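Local structure of cell division GTPase FtsZ, diverged (Clostridium botulinum C, 3V3T) at residues N18-D21 and T22-I26; K40-D43 and S44-H47; G100-G103 and S104-P108. The protein is a diverged member of the tubulin/FtsZ family, with an N-terminal Rossmann-like GTPase-type domain and a C-terminal domain of the TubZ type. The protein carries 1 engineered substitution. One frame throughout, in Å; residues are numbered along the deposited sequence.

Contact 1 of 3, residues N18-D21 and T22-I26; sequences NIVD and TLLGI
Thr22 meets Asn18 one turn back along the helix, and its hydroxyl joins the backbone bonding. Asn18 O accepts both Thr22 N and Thr22 OG1, each at 2.9 Å, and the two donors come from opposite faces of the carbonyl plane. The hydroxyl gets there because OG1 lies beside its own backbone N (chi1 -68°), which turns it back toward the preceding turn. The other polar contacts are ordinary alpha-helical bonds: Leu23 N to Ile19 O at 3.0 Å, Leu24 N to Val20 O at 2.9 Å, and a more bent one from Gly25 N to Asp21 O.

Apolar contact is slighter. Val20 and Leu24 run side by side, pointing the same way, with Val20 CG1 4.2 Å from Leu24 CD1. Leu24 CG lies closer to the backbone, 3.4 Å from Val20 O.

The carboxylate of Asp21 is engaged outside the helix, where OD1 receives His47 N and OD2 receives Lys46 N. Within the beta-alpha-beta unit of strand 7-11, helix 14-26 and strand 31-36, Val20 packs on both strands, Leu23 on Phe9 and Leu24 on Ala32 and Phe34, while Ile19 and Ile26 turn to helix 172-187.

Contact 2 of 3, residues K40-D43 and S44-H47; sequences KDLD and SLKH
The C-terminal end of the short helix 39-43, where Ser44 and Leu45 fold against Lys40, Asp41 and Leu42, shows how a helix can pass into a loop by shortening its hydrogen-bonding step. Ser44 N lies between two acceptors. Its bond to Lys40 O, 2.9 Å long, keeps the alpha-helical spacing but is bent and weak, whereas the one to Asp41 O, at 3.1 Å, spans only three residues. Leu45 N then takes the same shorter step, reaching Leu42 O at 3.2 Å with a fairly straight N-H (156°). The side chain of Ser44 stays close to the same turn, its CB 3.3 Å from Lys40 O.

Side chains follow the same path. Leu45 CG sits beside its own backbone N (chi1 -68°), which folds the chain back over the last turn and puts CG 3.5 Å from Leu42 O. Farther out, Leu42 CD2 and Leu45 CD1 meet at 4.0 Å with the two leucines side by side and pointing the same way; both rest on Phe34 of strand 31-36. The polar groups of Asp41 are used elsewhere: its carboxylate OD1 accepts from Gln14 NE2, and its backbone N is hydrogen-bonded to Ser38 OG, near the start of the helix.

Such a change from four-residue to three-residue bonds, with a leucine pair turned inward beneath it, is typical of a helix terminus that tightens toward 3-10 geometry before the chain extends.

Contact 3 of 3, residues G100-G103 and S104-P108; sequences GGAG and SGITP. Engineered in segment 100-103: Ala102 (natural residue Thr).
Gly103 and Thr107 meet through a short side-chain hydrogen bond in this first stretch of helix 101-117. Thr107 OG1 donates a hydrogen bond to Gly103 O at 2.6 Å, in the carbonyl plane and on a lone pair. With OG1 set beside its own backbone N (chi1 -50°), the hydroxyl turns back to the preceding turn and does there what a backbone N-H commonly does. The helix start is held closely too: Ser104 N reaches O of the N-cap residue Gly100 at 2.6 Å. Two regular bonds follow, Gly105 N to Gly101 O at 3.0 Å and Ile106 N to Ala102 O at 2.8 Å. The helix is kinked at Pro108, whose N carries no hydrogen; Ser104 O, one turn earlier, accepts instead from Arg64 NH2, and Ser104 OG is hydrogen-bonded to Asn141 O.

The looser side is that of the partly exposed Ala102. This engineered replacement of threonine offers only CB, which touches Ile106 CD1 at 3.9 Å; both side chains also rest on Ala67 of helix 64-71.

Gly100, Gly101, Gly103 and Gly105 add no side chain to this turn, which is consistent with close approach of the surrounding elements. The glycine-rich segment forms the N-cap and first turn of helix 101-117 after strand 91-97; its natural sequence, with threonine where the engineered Ala102 now stands, resembles the GGGTG(S/T)G signature of the tubulin/FtsZ family.

How the contacts relate
Two helical turns and one helix end that runs into a loop, all from one GTPase-type domain, can be compared by their place in the fold. Contact 3 is buried, contact 1 partly buried and contact 2 at the surface. Contacts 1 and 3 each lie on the helix of a beta-alpha-beta unit, and in both a threonine hydroxyl bonds to a carbonyl of the turn before; contact 2 ends its helix with bonds that span three residues instead of four, and then a loop. Contacts 1 and 2 touch, their centres about 12 Å apart, and share strand 31-36 as a packing surface. Contact 3 stands apart, its nearest atoms about 8 Å from contact 2, and is rich in glycine, with few large side chains.

Contact 1 of 3, residues N18-D21 and T22-I26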
loop_
_atom_site.group_PDB
_atom_site.type_symbol
_atom_site.label_atom_id
_atom_site.label_comp_id
_atom_site.label_asym_id
_atom_site.label_seq_id
_atom_site.Cartn_x
_atom_site.Cartn_y
_atom_site.Cartn_z
ATOM N N ASN A 18 -0.657 -12.652 -2.077
ATOM C CA ASN A 18 -0.046 -13.100 -0.826
ATOM C C ASN A 18 -0.150 -12.038 0.257
ATOM O O ASN A 18 -0.340 -12.348 1.434
ATOM C CB ASN A 18 1.413 -13.510 -1.059
ATOM C CG ASN A 18 1.529 -14.810 -1.861
ATOM O OD1 ASN A 18 0.585 -15.607 -1.916
ATOM N ND2 ASN A 18 2.677 -15.018 -2.497
ATOM N N ILE A 19 -0.051 -10.779 -0.155
ATOM C CA ILE A 19 -0.170 -9.670 0.770
ATOM C C ILE A 19 -1.570 -9.583 1.354
ATOM O O ILE A 19 -1.746 -9.458 2.567
ATOM C CB ILE A 19 0.200 -8.351 0.088
ATOM C CG1 ILE A 19 1.721 -8.299 -0.138
ATOM C CG2 ILE A 19 -0.252 -7.174 0.944
ATOM C CD1 ILE A 19 2.174 -7.216 -1.086
ATOM N N VAL A 20 -2.574 -9.665 0.492
ATOM C CA VAL A 20 -3.954 -9.578 0.954
ATOM C C VAL A 20 -4.385 -10.823 1.717
ATOM O O VAL A 20 -5.102 -10.726 2.711
ATOM C CB VAL A 20 -4.911 -9.244 -0.210
ATOM C CG1 VAL A 20 -6.373 -9.230 0.260
ATOM C CG2 VAL A 20 -4.533 -7.889 -0.770
ATOM N N ASP A 21 -3.935 -11.989 1.257
ATOM C CA ASP A 21 -4.174 -13.241 1.959
ATOM C C ASP A 21 -3.601 -13.166 3.375
ATOM O O ASP A 21 -4.223 -13.614 4.337
ATOM C CB ASP A 21 -3.506 -14.381 1.196
ATOM C CG ASP A 21 -4.064 -15.733 1.559
ATOM O OD1 ASP A 21 -5.246 -15.794 1.954
ATOM O OD2 ASP A 21 -3.325 -16.734 1.431
ATOM N N THR A 22 -2.406 -12.599 3.505
ATOM C CA THR A 22 -1.788 -12.441 4.822
ATOM C C THR A 22 -2.603 -11.500 5.703
ATOM O O THR A 22 -2.888 -11.811 6.856
ATOM C CB THR A 22 -0.337 -11.923 4.712
ATOM O OG1 THR A 22 0.475 -12.940 4.124
ATOM C CG2 THR A 22 0.226 -11.567 6.087
ATOM N N LEU A 23 -2.988 -10.351 5.156
ATOM C CA LEU A 23 -3.820 -9.413 5.906
ATOM C C LEU A 23 -5.106 -10.066 6.428
ATOM O O LEU A 23 -5.458 -9.919 7.602
ATOM C CB LEU A 23 -4.142 -8.175 5.066
ATOM C CG LEU A 23 -5.136 -7.181 5.673
ATOM C CD1 LEU A 23 -4.718 -6.758 7.083
ATOM C CD2 LEU A 23 -5.304 -5.959 4.760
ATOM N N LEU A 24 -5.797 -10.804 5.564
ATOM C CA LEU A 24 -7.056 -11.426 5.958
ATOM C C LEU A 24 -6.863 -12.477 7.064
ATOM O O LEU A 24 -7.781 -12.747 7.836
ATOM C CB LEU A 24 -7.779 -12.023 4.742
ATOM C CG LEU A 24 -8.362 -11.019 3.737
ATOM C CD1 LEU A 24 -8.879 -11.725 2.484
ATOM C CD2 LEU A 24 -9.484 -10.220 4.391
ATOM N N GLY A 25 -5.668 -13.057 7.142
ATOM C CA GLY A 25 -5.348 -14.019 8.188
ATOM C C GLY A 25 -5.214 -13.342 9.545
ATOM O O GLY A 25 -5.394 -13.971 10.584
ATOM N N ILE A 26 -4.910 -12.048 9.533
ATOM C CA ILE A 26 -4.793 -11.265 10.760
ATOM C C ILE A 26 -6.166 -10.711 11.141
ATOM O O ILE A 26 -6.509 -10.608 12.318
ATOM C CB ILE A 26 -3.777 -10.097 10.587
ATOM C CG1 ILE A 26 -2.345 -10.632 10.568
ATOM C CG2 ILE A 26 -3.909 -9.085 11.708
ATOM C CD1 ILE A 26 -1.285 -9.554 10.346
#

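Contact 2 of 3, residues K40-D43 and S44-H47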
loop_
_atom_site.group_PDB
_atom_site.type_symbol
_atom_site.label_atom_id
_atom_site.label_comp_id
_atom_site.label_asym_id
_atom_site.label_seq_id
_atom_site.Cartn_x
_atom_site.Cartn_y
_atom_site.Cartn_z
ATOM N N LYS A 40 -3.557 -21.919 -10.247
ATOM C CA LYS A 40 -2.786 -22.484 -9.142
ATOM C C LYS A 40 -2.640 -21.475 -8.000
ATOM O O LYS A 40 -2.885 -21.809 -6.837
ATOM C CB LYS A 40 -1.408 -22.946 -9.630
ATOM C CG LYS A 40 -1.469 -23.919 -10.808
ATOM C CD LYS A 40 -0.510 -23.521 -11.936
ATOM C CE LYS A 40 -0.777 -22.099 -12.462
ATOM N NZ LYS A 40 -2.030 -21.981 -13.269
ATOM N N ASP A 41 -2.258 -20.240 -8.331
ATOM C CA ASP A 41 -2.104 -19.195 -7.319
ATOM C C ASP A 41 -3.405 -18.910 -6.568
ATOM O O ASP A 41 -3.422 -18.872 -5.336
ATOM C CB ASP A 41 -1.567 -17.899 -7.934
ATOM C CG ASP A 41 -0.090 -17.984 -8.296
ATOM O OD1 ASP A 41 0.608 -18.897 -7.798
ATOM O OD2 ASP A 41 0.374 -17.120 -9.073
ATOM N N LEU A 42 -4.484 -18.691 -7.314
ATOM C CA LEU A 42 -5.805 -18.492 -6.713
ATOM C C LEU A 42 -6.199 -19.678 -5.836
ATOM O O LEU A 42 -6.683 -19.500 -4.721
ATOM C CB LEU A 42 -6.868 -18.276 -7.791
ATOM C CG LEU A 42 -6.635 -17.020 -8.625
ATOM C CD1 LEU A 42 -7.718 -16.870 -9.684
ATOM C CD2 LEU A 42 -6.591 -15.805 -7.715
ATOM N N ASP A 43 -5.983 -20.887 -6.343
ATOM C CA ASP A 43 -6.352 -22.092 -5.608
ATOM C C ASP A 43 -5.549 -22.260 -4.328
ATOM O O ASP A 43 -5.997 -22.914 -3.384
ATOM C CB ASP A 43 -6.198 -23.341 -6.485
ATOM C CG ASP A 43 -7.335 -23.500 -7.474
ATOM O OD1 ASP A 43 -8.449 -23.019 -7.171
ATOM O OD2 ASP A 43 -7.120 -24.103 -8.551
ATOM N N SER A 44 -4.364 -21.666 -4.293
ATOM C CA SER A 44 -3.472 -21.848 -3.160
ATOM C C SER A 44 -3.608 -20.756 -2.097
ATOM O O SER A 44 -2.924 -20.786 -1.074
ATOM C CB SER A 44 -2.031 -21.955 -3.640
ATOM O OG SER A 44 -1.165 -22.118 -2.534
ATOM N N LEU A 45 -4.495 -19.795 -2.340
ATOM C CA LEU A 45 -4.848 -18.804 -1.330
ATOM C C LEU A 45 -5.526 -19.488 -0.137
ATOM O O LEU A 45 -6.340 -20.405 -0.311
ATOM C CB LEU A 45 -5.780 -17.756 -1.936
ATOM C CG LEU A 45 -5.159 -16.832 -2.999
ATOM C CD1 LEU A 45 -6.223 -15.998 -3.697
ATOM C CD2 LEU A 45 -4.095 -15.940 -2.389
ATOM N N LYS A 46 -5.194 -19.049 1.074
ATOM C CA LYS A 46 -5.790 -19.635 2.275
ATOM C C LYS A 46 -7.136 -19.012 2.639
ATOM O O LYS A 46 -8.040 -19.713 3.081
ATOM C CB LYS A 46 -4.848 -19.514 3.473
ATOM C CG LYS A 46 -3.575 -20.329 3.361
ATOM C CD LYS A 46 -2.842 -20.388 4.698
ATOM C CE LYS A 46 -2.539 -18.989 5.232
ATOM N NZ LYS A 46 -1.816 -19.016 6.542
ATOM N N HIS A 47 -7.270 -17.702 2.436
ATOM C CA HIS A 47 -8.402 -16.951 2.974
ATOM C C HIS A 47 -9.198 -16.198 1.906
ATOM O O HIS A 47 -9.751 -15.123 2.163
ATOM C CB HIS A 47 -7.897 -15.945 4.019
ATOM C CG HIS A 47 -7.012 -16.546 5.065
ATOM N ND1 HIS A 47 -7.410 -17.599 5.864
ATOM C CD2 HIS A 47 -5.752 -16.238 5.453
ATOM C CE1 HIS A 47 -6.431 -17.916 6.691
ATOM N NE2 HIS A 47 -5.414 -17.102 6.464
#

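Contact 3 of 3, residues G100-G103 and S104-P108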
loop_
_atom_site.group_PDB
_atom_site.type_symbol
_atom_site.label_atom_id
_atom_site.label_comp_id
_atom_site.label_asym_id
_atom_site.label_seq_id
_atom_site.Cartn_x
_atom_site.Cartn_y
_atom_site.Cartn_z
ATOM N N GLY A 100 6.149 -8.148 -10.837
ATOM C CA GLY A 100 5.395 -9.272 -11.390
ATOM C C GLY A 100 4.714 -8.964 -12.717
ATOM O O GLY A 100 4.220 -7.849 -12.925
ATOM N N GLY A 101 4.689 -9.949 -13.613
ATOM C CA GLY A 101 4.045 -9.823 -14.915
ATOM C C GLY A 101 2.625 -9.266 -14.863
ATOM O O GLY A 101 2.347 -8.194 -15.405
ATOM N N ALA A 102 1.714 -9.977 -14.207
ATOM C CA ALA A 102 0.330 -9.517 -14.125
ATOM C C ALA A 102 0.222 -8.255 -13.290
ATOM O O ALA A 102 -0.440 -7.286 -13.677
ATOM C CB ALA A 102 -0.558 -10.596 -13.553
ATOM N N GLY A 103 0.884 -8.272 -12.139
ATOM C CA GLY A 103 0.841 -7.161 -11.212
ATOM C C GLY A 103 1.312 -5.871 -11.847
ATOM O O GLY A 103 0.664 -4.833 -11.728
ATOM N N SER A 104 2.452 -5.927 -12.518
ATOM C CA SER A 104 2.973 -4.747 -13.186
ATOM C C SER A 104 2.137 -4.334 -14.414
ATOM O O SER A 104 1.946 -3.151 -14.671
ATOM C CB SER A 104 4.417 -4.991 -13.610
ATOM O OG SER A 104 4.849 -4.003 -14.527
ATOM N N GLY A 105 1.652 -5.303 -15.179
ATOM C CA GLY A 105 1.032 -4.993 -16.453
ATOM C C GLY A 105 -0.459 -4.708 -16.419
ATOM O O GLY A 105 -0.971 -3.927 -17.209
ATOM N N ILE A 106 -1.158 -5.351 -15.498
ATOM C CA ILE A 106 -2.610 -5.288 -15.464
ATOM C C ILE A 106 -3.124 -4.249 -14.479
ATOM O O ILE A 106 -4.159 -3.639 -14.720
ATOM C CB ILE A 106 -3.200 -6.688 -15.167
ATOM C CG1 ILE A 106 -2.932 -7.610 -16.354
ATOM C CG2 ILE A 106 -4.681 -6.615 -14.892
ATOM C CD1 ILE A 106 -3.155 -9.081 -16.052
ATOM N N THR A 107 -2.394 -4.016 -13.385
ATOM C CA THR A 107 -2.896 -3.136 -12.335
ATOM C C THR A 107 -3.093 -1.679 -12.786
ATOM O O THR A 107 -4.091 -1.056 -12.440
ATOM C CB THR A 107 -1.983 -3.126 -11.097
ATOM O OG1 THR A 107 -1.696 -4.463 -10.695
ATOM C CG2 THR A 107 -2.653 -2.384 -9.936
ATOM N N PRO A 108 -2.114 -1.107 -13.503
ATOM C CA PRO A 108 -2.278 0.303 -13.874
ATOM C C PRO A 108 -3.514 0.553 -14.759
ATOM O O PRO A 108 -4.301 1.444 -14.460
ATOM C CB PRO A 108 -0.981 0.622 -14.631
ATOM C CG PRO A 108 0.021 -0.317 -14.053
ATOM C CD PRO A 108 -0.761 -1.603 -13.812
#